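Local coordinates for uncharacterized protein (Bacteroides caccae, PDB 4L7A) that is of unknown function but probably acts as a zinc-dependent peptidase of the metallopeptidase MA clan, at residues Phe139-His151 against Glu197-Tyr209. Numbering follows the deposited sequence.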
loop_
_atom_site.group_PDB
_atom_site.type_symbol
_atom_site.label_atom_id
_atom_site.label_comp_id
_atom_site.label_asym_id
_atom_site.label_seq_id
_atom_site.Cartn_x
_atom_site.Cartn_y
_atom_site.Cartn_z
ATOM N N PHE A 139 1.347 3.906 0.184
ATOM C CA PHE A 139 1.788 2.529 0.354
ATOM C C PHE A 139 1.091 1.816 1.499
ATOM O O PHE A 139 0.836 0.632 1.406
ATOM C CB PHE A 139 3.302 2.407 0.554
ATOM C CG PHE A 139 4.085 2.704 -0.664
ATOM C CD1 PHE A 139 3.898 1.965 -1.809
ATOM C CD2 PHE A 139 5.034 3.681 -0.656
ATOM C CE1 PHE A 139 4.600 2.283 -2.972
ATOM C CE2 PHE A 139 5.758 3.968 -1.776
ATOM C CZ PHE A 139 5.527 3.296 -2.937
ATOM N N LYS A 140 0.791 2.531 2.583
ATOM C CA LYS A 140 0.069 1.903 3.708
ATOM C C LYS A 140 -1.235 1.230 3.228
ATOM O O LYS A 140 -1.500 0.041 3.488
ATOM C CB LYS A 140 -0.179 2.911 4.834
ATOM C CG LYS A 140 -1.345 2.615 5.767
ATOM C CD LYS A 140 -0.931 1.533 6.705
ATOM C CE LYS A 140 -2.127 0.974 7.515
ATOM N NZ LYS A 140 -3.075 2.003 7.997
ATOM N N VAL A 141 -2.089 2.005 2.592
ATOM C CA VAL A 141 -3.355 1.443 2.079
ATOM C C VAL A 141 -3.141 0.320 1.066
ATOM O O VAL A 141 -3.875 -0.677 1.058
ATOM C CB VAL A 141 -4.228 2.533 1.436
ATOM C CG1 VAL A 141 -5.424 1.943 0.856
ATOM C CG2 VAL A 141 -4.647 3.520 2.543
HETATM N N MSE A 142 -2.140 0.457 0.224
HETATM C CA MSE A 142 -1.843 -0.600 -0.720
HETATM C C MSE A 142 -1.502 -1.932 -0.047
HETATM O O MSE A 142 -2.114 -2.937 -0.362
HETATM C CB MSE A 142 -0.736 -0.183 -1.705
HETATM C CG MSE A 142 -1.243 0.884 -2.697
HETATM SE SE MSE A 142 0.222 1.769 -3.650
HETATM C CE MSE A 142 0.269 0.513 -5.150
ATOM N N HIS A 143 -0.513 -1.926 0.858
ATOM C CA HIS A 143 -0.173 -3.147 1.584
ATOM C C HIS A 143 -1.361 -3.699 2.339
ATOM O O HIS A 143 -1.512 -4.904 2.490
ATOM C CB HIS A 143 1.016 -2.971 2.548
ATOM C CG HIS A 143 2.286 -2.641 1.851
ATOM N ND1 HIS A 143 2.908 -3.532 0.992
ATOM C CD2 HIS A 143 3.023 -1.502 1.819
ATOM C CE1 HIS A 143 3.988 -2.967 0.485
ATOM N NE2 HIS A 143 4.070 -1.727 0.947
ATOM N N HIS A 144 -2.231 -2.831 2.802
ATOM C CA HIS A 144 -3.416 -3.294 3.516
ATOM C C HIS A 144 -4.266 -4.135 2.529
ATOM O O HIS A 144 -4.675 -5.225 2.839
ATOM C CB HIS A 144 -4.220 -2.123 4.105
ATOM C CG HIS A 144 -5.578 -2.505 4.623
ATOM N ND1 HIS A 144 -5.983 -2.245 5.914
ATOM C CD2 HIS A 144 -6.640 -3.087 4.013
ATOM C CE1 HIS A 144 -7.229 -2.667 6.081
ATOM N NE2 HIS A 144 -7.663 -3.152 4.924
ATOM N N GLU A 145 -4.533 -3.605 1.355
ATOM C CA GLU A 145 -5.378 -4.288 0.340
ATOM C C GLU A 145 -4.734 -5.539 -0.195
ATOM O O GLU A 145 -5.441 -6.530 -0.425
ATOM C CB GLU A 145 -5.672 -3.352 -0.790
ATOM C CG GLU A 145 -6.549 -2.149 -0.357
ATOM C CD GLU A 145 -7.975 -2.572 -0.018
ATOM O OE1 GLU A 145 -8.536 -3.448 -0.747
ATOM O OE2 GLU A 145 -8.520 -2.077 0.984
ATOM N N PHE A 146 -3.410 -5.524 -0.371
ATOM C CA PHE A 146 -2.732 -6.737 -0.803
ATOM C C PHE A 146 -2.856 -7.833 0.249
ATOM O O PHE A 146 -3.158 -8.969 -0.088
ATOM C CB PHE A 146 -1.300 -6.498 -1.210
ATOM C CG PHE A 146 -1.130 -5.372 -2.183
ATOM C CD1 PHE A 146 -2.144 -4.991 -3.044
ATOM C CD2 PHE A 146 0.057 -4.670 -2.229
ATOM C CE1 PHE A 146 -1.960 -3.918 -3.922
ATOM C CE2 PHE A 146 0.241 -3.634 -3.121
ATOM C CZ PHE A 146 -0.764 -3.255 -3.953
ATOM N N ALA A 147 -2.735 -7.464 1.513
ATOM C CA ALA A 147 -2.892 -8.404 2.558
ATOM C C ALA A 147 -4.269 -8.999 2.565
ATOM O O ALA A 147 -4.435 -10.205 2.742
ATOM C CB ALA A 147 -2.571 -7.758 3.923
ATOM N N HIS A 148 -5.279 -8.176 2.373
ATOM C CA HIS A 148 -6.609 -8.666 2.279
ATOM C C HIS A 148 -6.850 -9.731 1.155
ATOM O O HIS A 148 -7.533 -10.720 1.361
ATOM C CB HIS A 148 -7.508 -7.485 2.116
ATOM C CG HIS A 148 -8.924 -7.873 2.122
ATOM N ND1 HIS A 148 -9.540 -8.363 3.254
ATOM C CD2 HIS A 148 -9.846 -7.918 1.127
ATOM C CE1 HIS A 148 -10.792 -8.681 2.962
ATOM N NE2 HIS A 148 -11.001 -8.415 1.682
ATOM N N ILE A 149 -6.238 -9.546 -0.016
ATOM C CA ILE A 149 -6.276 -10.544 -1.107
ATOM C C ILE A 149 -5.592 -11.824 -0.659
ATOM O O ILE A 149 -6.078 -12.924 -0.941
ATOM C CB ILE A 149 -5.627 -9.985 -2.394
ATOM C CG1 ILE A 149 -6.498 -8.861 -2.985
ATOM C CG2 ILE A 149 -5.453 -11.076 -3.451
ATOM C CD1 ILE A 149 -5.761 -8.044 -4.121
ATOM N N LEU A 150 -4.470 -11.696 0.047
ATOM C CA LEU A 150 -3.840 -12.904 0.567
ATOM C C LEU A 150 -4.826 -13.676 1.459
ATOM O O LEU A 150 -4.975 -14.935 1.351
ATOM C CB LEU A 150 -2.564 -12.601 1.351
ATOM C CG LEU A 150 -1.406 -11.974 0.583
ATOM C CD1 LEU A 150 -0.295 -11.532 1.518
ATOM C CD2 LEU A 150 -0.879 -12.978 -0.501
ATOM N N HIS A 151 -5.488 -12.943 2.341
ATOM C CA HIS A 151 -6.457 -13.561 3.267
ATOM C C HIS A 151 -7.619 -14.238 2.595
ATOM O O HIS A 151 -8.036 -15.259 3.073
ATOM C CB HIS A 151 -6.964 -12.582 4.275
ATOM C CG HIS A 151 -5.858 -11.918 5.025
ATOM N ND1 HIS A 151 -5.988 -10.677 5.583
ATOM C CD2 HIS A 151 -4.586 -12.324 5.278
ATOM C CE1 HIS A 151 -4.832 -10.328 6.142
ATOM N NE2 HIS A 151 -3.975 -11.332 6.003
ATOM N N GLU A 197 -10.235 -6.406 9.056
ATOM C CA GLU A 197 -9.484 -5.156 8.909
ATOM C C GLU A 197 -8.298 -5.047 9.881
ATOM O O GLU A 197 -7.237 -4.488 9.532
ATOM C CB GLU A 197 -10.390 -3.919 8.934
ATOM C CG GLU A 197 -10.971 -3.633 7.540
ATOM C CD GLU A 197 -11.877 -4.721 7.098
ATOM O OE1 GLU A 197 -12.947 -4.844 7.749
ATOM O OE2 GLU A 197 -11.497 -5.493 6.171
ATOM N N ASP A 198 -8.469 -5.609 11.074
ATOM C CA ASP A 198 -7.442 -5.642 12.117
ATOM C C ASP A 198 -6.182 -6.350 11.581
ATOM O O ASP A 198 -5.096 -5.780 11.565
ATOM C CB ASP A 198 -8.014 -6.331 13.370
ATOM C CG ASP A 198 -7.081 -6.337 14.561
ATOM O OD1 ASP A 198 -5.868 -6.088 14.443
ATOM O OD2 ASP A 198 -7.598 -6.578 15.670
ATOM N N ILE A 199 -6.327 -7.537 11.073
ATOM C CA ILE A 199 -5.174 -8.218 10.599
ATOM C C ILE A 199 -4.547 -7.537 9.333
ATOM O O ILE A 199 -3.309 -7.495 9.222
ATOM C CB ILE A 199 -5.441 -9.697 10.425
ATOM C CG1 ILE A 199 -4.131 -10.388 10.091
ATOM C CG2 ILE A 199 -6.571 -9.988 9.398
ATOM C CD1 ILE A 199 -4.235 -11.899 10.038
ATOM N N ALA A 200 -5.353 -6.956 8.429
ATOM C CA ALA A 200 -4.797 -6.224 7.304
ATOM C C ALA A 200 -3.997 -4.990 7.787
ATOM O O ALA A 200 -2.958 -4.683 7.223
ATOM C CB ALA A 200 -5.887 -5.785 6.287
ATOM N N GLU A 201 -4.480 -4.340 8.851
ATOM C CA GLU A 201 -3.814 -3.171 9.431
ATOM C C GLU A 201 -2.531 -3.532 10.151
ATOM O O GLU A 201 -1.538 -2.810 10.032
ATOM C CB GLU A 201 -4.729 -2.436 10.391
ATOM C CG GLU A 201 -5.863 -1.616 9.707
ATOM C CD GLU A 201 -5.305 -0.371 9.004
ATOM O OE1 GLU A 201 -5.140 0.646 9.712
ATOM O OE2 GLU A 201 -4.995 -0.427 7.786
ATOM N N VAL A 202 -2.537 -4.626 10.902
ATOM C CA VAL A 202 -1.320 -5.043 11.585
ATOM C C VAL A 202 -0.259 -5.284 10.541
ATOM O O VAL A 202 0.830 -4.802 10.640
ATOM C CB VAL A 202 -1.572 -6.253 12.488
ATOM C CG1 VAL A 202 -0.254 -6.851 12.982
ATOM C CG2 VAL A 202 -2.437 -5.855 13.653
ATOM N N THR A 203 -0.593 -6.000 9.482
ATOM C CA THR A 203 0.344 -6.302 8.410
ATOM C C THR A 203 0.869 -5.046 7.707
ATOM O O THR A 203 2.080 -4.867 7.527
ATOM C CB THR A 203 -0.351 -7.206 7.332
ATOM O OG1 THR A 203 -0.973 -8.351 7.939
ATOM C CG2 THR A 203 0.654 -7.678 6.289
ATOM N N ALA A 204 -0.046 -4.139 7.315
ATOM C CA ALA A 204 0.306 -2.927 6.601
ATOM C C ALA A 204 1.079 -1.935 7.471
ATOM O O ALA A 204 2.006 -1.251 6.964
ATOM C CB ALA A 204 -0.930 -2.244 6.088
ATOM N N CYS A 205 0.693 -1.831 8.732
ATOM C CA CYS A 205 1.468 -0.967 9.665
ATOM C C CYS A 205 2.860 -1.539 9.921
ATOM O O CYS A 205 3.870 -0.823 9.883
ATOM C CB CYS A 205 0.740 -0.759 10.976
ATOM S SG CYS A 205 -0.800 0.230 10.830
ATOM N N PHE A 206 2.928 -2.839 10.165
ATOM C CA PHE A 206 4.195 -3.460 10.414
ATOM C C PHE A 206 5.134 -3.277 9.224
ATOM O O PHE A 206 6.319 -2.962 9.421
ATOM C CB PHE A 206 4.045 -4.950 10.729
ATOM C CG PHE A 206 5.322 -5.592 11.158
ATOM C CD1 PHE A 206 5.909 -5.243 12.369
ATOM C CD2 PHE A 206 5.957 -6.502 10.342
ATOM C CE1 PHE A 206 7.122 -5.810 12.794
ATOM C CE2 PHE A 206 7.157 -7.097 10.755
ATOM C CZ PHE A 206 7.743 -6.744 12.001
ATOM N N LEU A 207 4.613 -3.409 7.999
ATOM C CA LEU A 207 5.461 -3.310 6.851
ATOM C C LEU A 207 5.921 -1.892 6.529
ATOM O O LEU A 207 6.965 -1.744 5.984
ATOM C CB LEU A 207 4.805 -3.961 5.607
ATOM C CG LEU A 207 4.627 -5.466 5.648
ATOM C CD1 LEU A 207 4.010 -5.983 4.319
ATOM C CD2 LEU A 207 5.999 -6.117 5.885
ATOM N N THR A 208 5.131 -0.868 6.851
ATOM C CA THR A 208 5.406 0.489 6.427
ATOM C C THR A 208 5.910 1.435 7.561
ATOM O O THR A 208 6.671 2.342 7.277
ATOM C CB THR A 208 4.174 1.174 5.806
ATOM O OG1 THR A 208 3.086 1.209 6.740
ATOM C CG2 THR A 208 3.722 0.458 4.584
ATOM N N TYR A 209 5.511 1.197 8.821
ATOM C CA TYR A 209 5.940 2.064 9.955
ATOM C C TYR A 209 7.452 1.947 10.245
ATOM O O TYR A 209 7.959 0.825 10.391
ATOM C CB TYR A 209 5.196 1.703 11.232
ATOM C CG TYR A 209 3.767 2.203 11.345
ATOM C CD1 TYR A 209 3.057 2.629 10.232
ATOM C CD2 TYR A 209 3.080 2.103 12.562
ATOM C CE1 TYR A 209 1.744 3.088 10.348
ATOM C CE2 TYR A 209 1.763 2.542 12.678
ATOM C CZ TYR A 209 1.110 3.043 11.587
ATOM O OH TYR A 209 -0.177 3.450 11.696
HETATM O O HOH W 1 -1.527 4.120 9.402
HETATM O O HOH W 2 -9.302 -5.824 4.677
HETATM O O HOH W 3 -1.225 -10.713 6.668
#
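H144 ND1 donates to E201 OE2 (2.8 Å, N-H...O 154°), meeting the oxygen on its anti side with the ring and carboxylate planes turned 51° apart. CG of H144 lies anti to the backbone N (chi1 169°), which lays the imidazole over helix 195-208, where A200 CB sits 3.4 Å from the ring centroid in a CH-pi contact. K140 NZ forms a salt bridge to E201 OE1 from its syn side (3.0 Å), with a weak second bond to OE2; OE1 is also hydrogen-bonded to T188 OG1, and a water joins NZ to Y209 OH. Without the carboxylate, as with an alanine here at E201, H144 ND1 and K140 NZ would probably lose their common partner and the imidazole would be freer to turn. At the other ring nitrogen, a water hydrogen-bonded to H144 NE2 (3.1 Å) donates to E197 OE2 (2.7 Å), while K194 pairs with E197 OE1. Another water links H151 NE2 to T203 OG1, which itself donates to I199 O (2.8 Å). H144, E145 and H148 spell HExxH, and E197 and E201 stand on the facing helix, consistent with a gluzincin-type zinc site in which H144, H148 and E197 would bind the metal and E201 orient H144, with a water rather than a metal bridging H144 NE2 and E197 OE2 here.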